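PDB 6DSP: autoinducer 2-binding protein LsrB from Clostridium saccharobutylicum DSM 13864, which binds the quorum-sensing signal autoinducer-2 as a cyclic tetrahydroxytetrahydrofuran, probably as an extracytoplasmic receptor of the solute-binding protein 2 family. Local coordinates for residues L134-M137 with G138-L142; I336-K339 with D340-N343. One frame throughout, in Å; residues are numbered along the deposited sequence.

Interaction 1: L134-M137 with G138-L142; sequences LVQM and GYDSL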
# COMPACT_ATOMS: atom_id res chain seq x y z
N LEU A 134 -4.84 -5.97 9.43
CA LEU A 134 -6.10 -6.12 8.68
C LEU A 134 -7.06 -7.06 9.39
O LEU A 134 -8.24 -6.73 9.59
CB LEU A 134 -5.80 -6.62 7.26
CG LEU A 134 -5.16 -5.53 6.39
CD1 LEU A 134 -4.42 -6.24 5.28
CD2 LEU A 134 -6.19 -4.58 5.80
N VAL A 135 -6.56 -8.22 9.81
CA VAL A 135 -7.41 -9.20 10.47
C VAL A 135 -7.92 -8.65 11.80
O VAL A 135 -9.10 -8.84 12.14
CB VAL A 135 -6.66 -10.53 10.65
CG1 VAL A 135 -7.52 -11.49 11.44
CG2 VAL A 135 -6.27 -11.10 9.28
N GLN A 136 -7.06 -7.95 12.56
CA GLN A 136 -7.46 -7.42 13.86
C GLN A 136 -8.53 -6.35 13.72
O GLN A 136 -9.46 -6.29 14.53
CB GLN A 136 -6.25 -6.87 14.60
CG GLN A 136 -6.62 -6.36 15.99
CD GLN A 136 -6.99 -7.51 16.93
OE1 GLN A 136 -6.27 -8.51 17.02
NE2 GLN A 136 -8.11 -7.37 17.62
N MET A 137 -8.42 -5.48 12.71
CA MET A 137 -9.48 -4.50 12.49
C MET A 137 -10.79 -5.20 12.18
O MET A 137 -11.84 -4.80 12.68
CB MET A 137 -9.12 -3.58 11.33
CG MET A 137 -7.97 -2.62 11.65
SD MET A 137 -7.73 -1.32 10.42
CE MET A 137 -7.30 -2.28 8.99
N GLY A 138 -10.73 -6.25 11.35
CA GLY A 138 -11.93 -7.01 11.05
C GLY A 138 -12.52 -7.65 12.28
O GLY A 138 -13.74 -7.58 12.51
N TYR A 139 -11.67 -8.29 13.09
CA TYR A 139 -12.12 -8.90 14.34
C TYR A 139 -12.84 -7.88 15.22
O TYR A 139 -13.95 -8.12 15.72
CB TYR A 139 -10.89 -9.46 15.07
CG TYR A 139 -11.21 -10.12 16.40
CD1 TYR A 139 -11.41 -9.35 17.55
CD2 TYR A 139 -11.32 -11.50 16.51
CE1 TYR A 139 -11.72 -9.93 18.78
CE2 TYR A 139 -11.62 -12.10 17.74
CZ TYR A 139 -11.82 -11.31 18.87
OH TYR A 139 -12.12 -11.89 20.08
N ASP A 140 -12.22 -6.71 15.41
CA ASP A 140 -12.81 -5.71 16.29
C ASP A 140 -14.17 -5.23 15.78
O ASP A 140 -15.13 -5.09 16.55
CB ASP A 140 -11.86 -4.55 16.47
CG ASP A 140 -10.64 -4.93 17.31
OD1 ASP A 140 -10.71 -5.93 18.05
OD2 ASP A 140 -9.63 -4.23 17.27
N SER A 141 -14.27 -5.00 14.48
CA SER A 141 -15.54 -4.54 13.92
C SER A 141 -16.60 -5.63 13.98
O SER A 141 -17.78 -5.34 14.20
CB SER A 141 -15.35 -4.03 12.49
OG SER A 141 -14.59 -2.84 12.51
N LEU A 142 -16.21 -6.90 13.78
CA LEU A 142 -17.15 -8.01 13.89
C LEU A 142 -17.72 -8.09 15.30
O LEU A 142 -18.94 -8.23 15.49
CB LEU A 142 -16.44 -9.32 13.53
CG LEU A 142 -16.22 -9.55 12.03
CD1 LEU A 142 -15.15 -10.63 11.83
CD2 LEU A 142 -17.51 -9.92 11.31

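Interaction 2: I336-K339 with D340-N343; sequences IFTK and DNMN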
# COMPACT_ATOMS: atom_id res chain seq x y z
N ILE A 336 -5.00 3.28 12.83
CA ILE A 336 -6.34 2.71 12.72
C ILE A 336 -7.35 3.84 12.88
O ILE A 336 -7.30 4.57 13.88
CB ILE A 336 -6.57 1.61 13.77
CG1 ILE A 336 -5.60 0.45 13.54
CG2 ILE A 336 -7.99 1.12 13.70
CD1 ILE A 336 -5.55 -0.53 14.70
N PHE A 337 -8.25 3.99 11.90
CA PHE A 337 -9.25 5.05 11.91
C PHE A 337 -10.61 4.50 12.29
O PHE A 337 -11.02 3.41 11.85
CB PHE A 337 -9.39 5.70 10.53
CG PHE A 337 -8.11 6.19 9.95
CD1 PHE A 337 -7.50 7.35 10.41
CD2 PHE A 337 -7.51 5.49 8.90
CE1 PHE A 337 -6.32 7.81 9.85
CE2 PHE A 337 -6.33 5.97 8.33
CZ PHE A 337 -5.73 7.11 8.82
N THR A 338 -11.33 5.27 13.12
CA THR A 338 -12.76 5.08 13.33
C THR A 338 -13.39 6.47 13.32
O THR A 338 -12.71 7.49 13.15
CB THR A 338 -13.08 4.40 14.67
OG1 THR A 338 -12.86 5.35 15.73
CG2 THR A 338 -12.26 3.12 14.87
N LYS A 339 -14.71 6.54 13.52
CA LYS A 339 -15.34 7.85 13.59
C LYS A 339 -14.77 8.69 14.72
O LYS A 339 -14.89 9.91 14.70
CB LYS A 339 -16.86 7.67 13.74
CG LYS A 339 -17.29 7.18 15.12
CD LYS A 339 -18.80 7.09 15.21
CE LYS A 339 -19.21 6.34 16.46
NZ LYS A 339 -18.68 6.97 17.70
N ASP A 340 -14.15 8.06 15.73
CA ASP A 340 -13.69 8.80 16.90
C ASP A 340 -12.38 9.54 16.66
O ASP A 340 -12.08 10.49 17.38
CB ASP A 340 -13.53 7.86 18.08
CG ASP A 340 -14.85 7.33 18.57
OD1 ASP A 340 -15.88 8.01 18.35
OD2 ASP A 340 -14.84 6.23 19.18
N ASN A 341 -11.56 9.13 15.68
CA ASN A 341 -10.34 9.86 15.39
C ASN A 341 -10.17 10.31 13.94
O ASN A 341 -9.21 11.04 13.66
CB ASN A 341 -9.09 9.06 15.81
CG ASN A 341 -8.90 7.79 14.98
OD1 ASN A 341 -9.80 7.40 14.24
ND2 ASN A 341 -7.72 7.17 15.07
N MET A 342 -11.05 9.89 13.01
CA MET A 342 -10.79 10.16 11.60
C MET A 342 -10.71 11.66 11.31
O MET A 342 -10.01 12.08 10.38
CB MET A 342 -11.84 9.50 10.71
CG MET A 342 -13.23 10.12 10.86
SD MET A 342 -14.43 9.12 9.98
CE MET A 342 -15.86 10.22 10.03
N ASN A 343 -11.42 12.47 12.08
CA ASN A 343 -11.44 13.90 11.82
C ASN A 343 -10.18 14.60 12.32
O ASN A 343 -10.03 15.81 12.09
CB ASN A 343 -12.71 14.53 12.40
CG ASN A 343 -13.94 14.01 11.72
OD1 ASN A 343 -14.00 13.96 10.48
ND2 ASN A 343 -14.92 13.58 12.50
O HOH W 1 -12.91 12.08 14.56

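Interaction 1: L134-M137 with G138-L142
Gly138 N gives its hydrogen to Leu134 O at 3.1 Å, the first of four alpha-helical i to i+4 bonds that join 134-137 to 138-142 in helix 127-144. Tyr139 N follows, 2.8 Å from Val135 O. The Tyr139 CB rests over the preceding turn, and its ring leads off the helix, with CD1 3.8 Å from Gln136 NE2. Asp140 is tied to Gln136 twice. Its backbone N lies 2.9 Å from Gln136 O, and its carboxylate OD1 lies 3.0 Å from Gln136 NE2. The second bond is bent. NE2 reaches OD1 from above the carboxylate plane, although OD1 lies close to the plane of the Gln136 amide. A bend at chi2 (69°) turns the Gln136 amide forward along the helix toward Asp140. The amide and carboxylate planes stand 52° apart. Ser141 N closes the next turn on Met137 O at 3.0 Å, while Ser141 OG turns to Arg267, its hydrogen-bond partner. The helix is wedged into the fold of its lobe. Val135 and Gln136 pack on Tyr178 of helix 166-182. On the strand 246-249 side, Met137 touches Thr248, and Ser141 and Leu142 touch Thr246.

Interaction 2: I336-K339 with D340-N343
Asn341 and Thr338 both hold chi1 near +60°, with the Asn341 CG (66°) and the Thr338 OG1 (74°) lodged between backbone N and carbonyl carbon. These torsions fold both polar groups onto the nearby backbone. Thr338 heads an ST turn: its OG1 accepts the Asp340 N hydrogen at 3.0 Å. Thr338 O closes two further turns. It takes Met342 N at 2.9 Å, almost straight on to the carbonyl. It also takes Asn341 N, longer at 3.2 Å and from well above the carbonyl plane. Residues 338-341 thus form a type I beta turn, and the chain reverses just after strand 335-337. The Asn341 amide then grips the backbone on both sides of Phe337. Its OD1 receives Thr338 N at 2.9 Å, and its ND2 donates to Ile336 O at 2.9 Å with an N-H...O angle of 166°. It thus pairs with the C=O before Phe337 and the N-H after it, much as a neighbouring strand would. On its other side Phe337 makes backbone bonds with Trp268 in a two-stranded antiparallel sheet. Its ring meets Tyr345 edge-to-face. Met342 runs in extended form past the turn, and SD lies 3.9 Å from Lys339 CA. It packs against helix 257-261. On the outer surface Lys339 and Asp340 point the same way, and NZ forms a salt bridge with Asp340 OD1. A water finishes the turn: it donates to Lys339 O at 2.9 Å and accepts from Asn343 N.

How the interactions relate
Interaction 1 comes first along the chain and is complete within helix 127-144, where it closes successive helical turns. Nearly two hundred residues later, interaction 2 closes the turn that follows strand 335-337, close to the C terminus. The two lie in series, so neither nests in nor crosses the other. In space they meet directly: Met137 SD packs against Ile336 CG2 at 4.1 Å. Arg267 gives a second connection. It hydrogen-bonds to Ser141 of 134-142 and touches Ile336 and Thr338 of 336-343. The late strand, with its partner 268-270, is thereby joined to helix 127-144 in the same lobe. The contact centres are about 15 Å apart.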